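Local coordinates for NleG5-1 effector (Enterobacteria phage YYZ-2008, PDB 5VGC), which probably acts as a RING-like ubiquitin-protein transferase, a secreted bacterial effector, and binds calcium, at residues Asn158-Asn163 with Ala191-Val196. The protein carries 1 engineered substitution. Numbering follows the deposited sequence.
Sequences NSMNSN and AVSMIV
The backbone N-H of Met-194 bonds to Ala-191 O, with N to O at 2.8 Å, and so closes the turn that presents the Met-194 side chain to Met-160. The Met-194 sulfur also takes a weak hydrogen bond from the backbone N-H of Ala-191, N to SD 3.6 Å. Both bonds lie within residues 191-196; no hydrogen bond joins them to residues 158-163, and the link is made by van der Waals packing. Its closest pair is Met-160 CE and Met-194 CE, 3.5 Å apart, while Met-160 SD stands 3.7 Å from Met-194 CE. The two side chains cross at about a right angle, and they meet through Met-160 SD and CE and the Met-194 methyl. Although CB of Met-160 points away from residues 191-196, the chain folds at chi2 (57°) and chi3 (83°), which brings its thioether back across the gap. Met-194 instead runs extended beyond CG. The Met-160 methyl also reaches Ala-191 CB at 4.2 Å, and its sulfur passes Ser-193 OG at 3.8 Å. Ser-159 O, which accepts the Ser-162 N-H of the type I turn 159-162, approaches Met-194 CG at 4.2 Å.

Within the NleG domain, probably RING-like, this packs the turn between strands 152-157 and 164-169 against the 3-10 segment 192-194, just ahead of residues 195-196, where Val-196 bonds to Phe-155. OE1 of Glu-188 accepts the Met-160 N-H, and Asn-54 of the second subunit packs on Met-160, Ala-191 and Ser-193. With 185 Å² buried, the direct fit depends on methionine shape, whereas a polar tie runs through Arg-157, NE to Ser-162 O and NH1 to Ser-193 O.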
ATOM      1  N   ASN A 158      -9.711  14.641 -19.722  1.00 11.34           N
ATOM      2  CA  ASN A 158      -9.726  13.199 -19.901  1.00 10.43           C
ATOM      3  C   ASN A 158      -8.646  12.452 -19.130  1.00 13.60           C
ATOM      4  O   ASN A 158      -8.798  11.268 -18.851  1.00 14.14           O
ATOM      5  CB  ASN A 158      -9.637  12.826 -21.387  1.00 10.94           C
ATOM      6  CG  ASN A 158     -10.937  13.061 -22.121  1.00 10.29           C
ATOM      7  OD1 ASN A 158     -11.830  13.774 -21.618  1.00  6.96           O
ATOM      8  ND2 ASN A 158     -11.056  12.470 -23.317  1.00 11.37           N
ATOM      9  N   SER A 159      -7.567  13.143 -18.787  1.00 15.95           N
ATOM     10  CA  SER A 159      -6.487  12.588 -17.983  1.00 17.74           C
ATOM     11  C   SER A 159      -5.604  13.710 -17.414  1.00 21.87           C
ATOM     12  O   SER A 159      -5.806  14.875 -17.725  1.00 21.62           O
ATOM     13  CB  SER A 159      -5.658  11.609 -18.816  1.00 17.16           C
ATOM     14  OG  SER A 159      -4.799  12.308 -19.713  1.00 18.22           O
ATOM     15  N   MET A 160      -4.625  13.346 -16.590  1.00 26.19           N
ATOM     16  CA  MET A 160      -3.725  14.309 -15.953  1.00 33.24           C
ATOM     17  C   MET A 160      -3.169  15.361 -16.915  1.00 35.50           C
ATOM     18  O   MET A 160      -3.131  16.540 -16.576  1.00 47.91           O
ATOM     19  CB  MET A 160      -2.571  13.592 -15.238  1.00 38.88           C
ATOM     20  CG  MET A 160      -1.912  14.440 -14.154  1.00 48.37           C
ATOM     21  SD  MET A 160      -3.071  14.998 -12.889  1.00 52.02           S
ATOM     22  CE  MET A 160      -3.111  13.541 -11.838  1.00 67.74           C
ATOM     23  N   ASN A 161      -2.753  14.938 -18.113  1.00 33.61           N
ATOM     24  CA  ASN A 161      -2.134  15.837 -19.097  1.00 36.17           C
ATOM     25  C   ASN A 161      -2.902  16.002 -20.420  1.00 30.77           C
ATOM     26  O   ASN A 161      -2.349  16.454 -21.398  1.00 36.49           O
ATOM     27  CB  ASN A 161      -0.716  15.355 -19.398  1.00 42.22           C
ATOM     28  CG  ASN A 161       0.028  14.928 -18.156  1.00 49.92           C
ATOM     29  OD1 ASN A 161       0.554  13.819 -18.107  1.00 43.87           O
ATOM     30  ND2 ASN A 161       0.074  15.800 -17.142  1.00 52.45           N
ATOM     31  N   SER A 162      -4.191  15.661 -20.448  1.00 31.40           N
ATOM     32  CA  SER A 162      -4.955  15.688 -21.685  1.00 23.78           C
ATOM     33  C   SER A 162      -5.349  17.132 -21.965  1.00 22.29           C
ATOM     34  O   SER A 162      -5.671  17.899 -21.035  1.00 23.94           O
ATOM     35  CB  SER A 162      -6.206  14.835 -21.606  1.00 18.65           C
ATOM     36  OG  SER A 162      -6.882  14.886 -22.845  1.00 18.82           O
ATOM     37  N   ASN A 163      -5.296  17.501 -23.238  1.00 20.41           N
ATOM     38  CA  ASN A 163      -5.853  18.782 -23.674  1.00 21.15           C
ATOM     39  C   ASN A 163      -7.366  18.748 -23.927  1.00 18.56           C
ATOM     40  O   ASN A 163      -7.956  19.785 -24.225  1.00 20.09           O
ATOM     41  CB  ASN A 163      -5.069  19.280 -24.869  1.00 23.23           C
ATOM     42  CG  ASN A 163      -3.642  19.660 -24.504  1.00 27.11           C
ATOM     43  OD1 ASN A 163      -3.393  20.222 -23.447  1.00 29.20           O
ATOM     44  ND2 ASN A 163      -2.713  19.368 -25.379  1.00 29.17           N
ATOM     45  N   ALA A 191      -7.979  14.739  -9.668  1.00 26.86           N
ATOM     46  CA  ALA A 191      -7.188  15.774  -8.984  1.00 23.81           C
ATOM     47  C   ALA A 191      -7.530  17.174  -9.486  1.00 23.29           C
ATOM     48  O   ALA A 191      -7.886  17.317 -10.656  1.00 26.53           O
ATOM     49  CB  ALA A 191      -5.712  15.497  -9.218  1.00 23.48           C
ATOM     50  N   VAL A 192      -7.397  18.197  -8.621  1.00 21.67           N
ATOM     51  CA  VAL A 192      -7.744  19.598  -8.964  1.00 22.03           C
ATOM     52  C   VAL A 192      -7.382  20.054 -10.385  1.00 21.94           C
ATOM     53  O   VAL A 192      -8.223  20.644 -11.099  1.00 23.57           O
ATOM     54  CB  VAL A 192      -7.168  20.684  -7.993  1.00 23.78           C
ATOM     55  CG1 VAL A 192      -8.156  21.050  -6.920  1.00 24.64           C
ATOM     56  CG2 VAL A 192      -5.836  20.295  -7.399  1.00 24.50           C
ATOM     57  N   SER A 193      -6.150  19.778 -10.799  1.00 21.46           N
ATOM     58  CA  SER A 193      -5.676  20.236 -12.105  1.00 22.21           C
ATOM     59  C   SER A 193      -6.522  19.693 -13.281  1.00 20.90           C
ATOM     60  O   SER A 193      -6.557  20.305 -14.354  1.00 21.54           O
ATOM     61  CB  SER A 193      -4.209  19.883 -12.282  1.00 23.34           C
ATOM     62  OG  SER A 193      -4.058  18.518 -12.031  1.00 22.06           O
ATOM     63  N   MET A 194      -7.201  18.560 -13.072  1.00 23.48           N
ATOM     64  CA  MET A 194      -8.150  18.040 -14.077  1.00 21.80           C
ATOM     65  C   MET A 194      -9.433  18.867 -14.240  1.00 20.24           C
ATOM     66  O   MET A 194     -10.082  18.765 -15.298  1.00 19.43           O
ATOM     67  CB  MET A 194      -8.527  16.583 -13.782  1.00 21.64           C
ATOM     68  CG  MET A 194      -7.378  15.593 -13.908  1.00 24.09           C
ATOM     69  SD  MET A 194      -7.827  14.020 -13.150  1.00 24.50           S
ATOM     70  CE  MET A 194      -6.254  13.193 -13.228  1.00 28.40           C
ATOM     71  N   ILE A 195      -9.786  19.659 -13.211  1.00 20.44           N
ATOM     72  CA  ILE A 195     -11.026  20.436 -13.201  1.00 19.85           C
ATOM     73  C   ILE A 195     -10.702  21.772 -13.805  1.00 21.67           C
ATOM     74  O   ILE A 195      -9.669  22.347 -13.473  1.00 25.78           O
ATOM     75  CB  ILE A 195     -11.580  20.699 -11.785  1.00 20.10           C
ATOM     76  CG1 ILE A 195     -11.547  19.443 -10.925  1.00 20.98           C
ATOM     77  CG2 ILE A 195     -13.007  21.211 -11.835  1.00 19.02           C
ATOM     78  CD1 ILE A 195     -12.344  18.303 -11.461  1.00 20.18           C
ATOM     79  N   VAL A 196     -11.563  22.260 -14.698  1.00 22.00           N
ATOM     80  CA  VAL A 196     -11.312  23.528 -15.396  1.00 27.54           C
ATOM     81  C   VAL A 196     -12.589  24.332 -15.577  1.00 24.96           C
ATOM     82  O   VAL A 196     -13.677  23.754 -15.685  1.00 21.80           O
ATOM     83  CB  VAL A 196     -10.628  23.310 -16.776  1.00 34.72           C
ATOM     84  CG1 VAL A 196      -9.254  22.683 -16.609  1.00 43.39           C
ATOM     85  CG2 VAL A 196     -11.458  22.440 -17.701  1.00 32.69           C
TER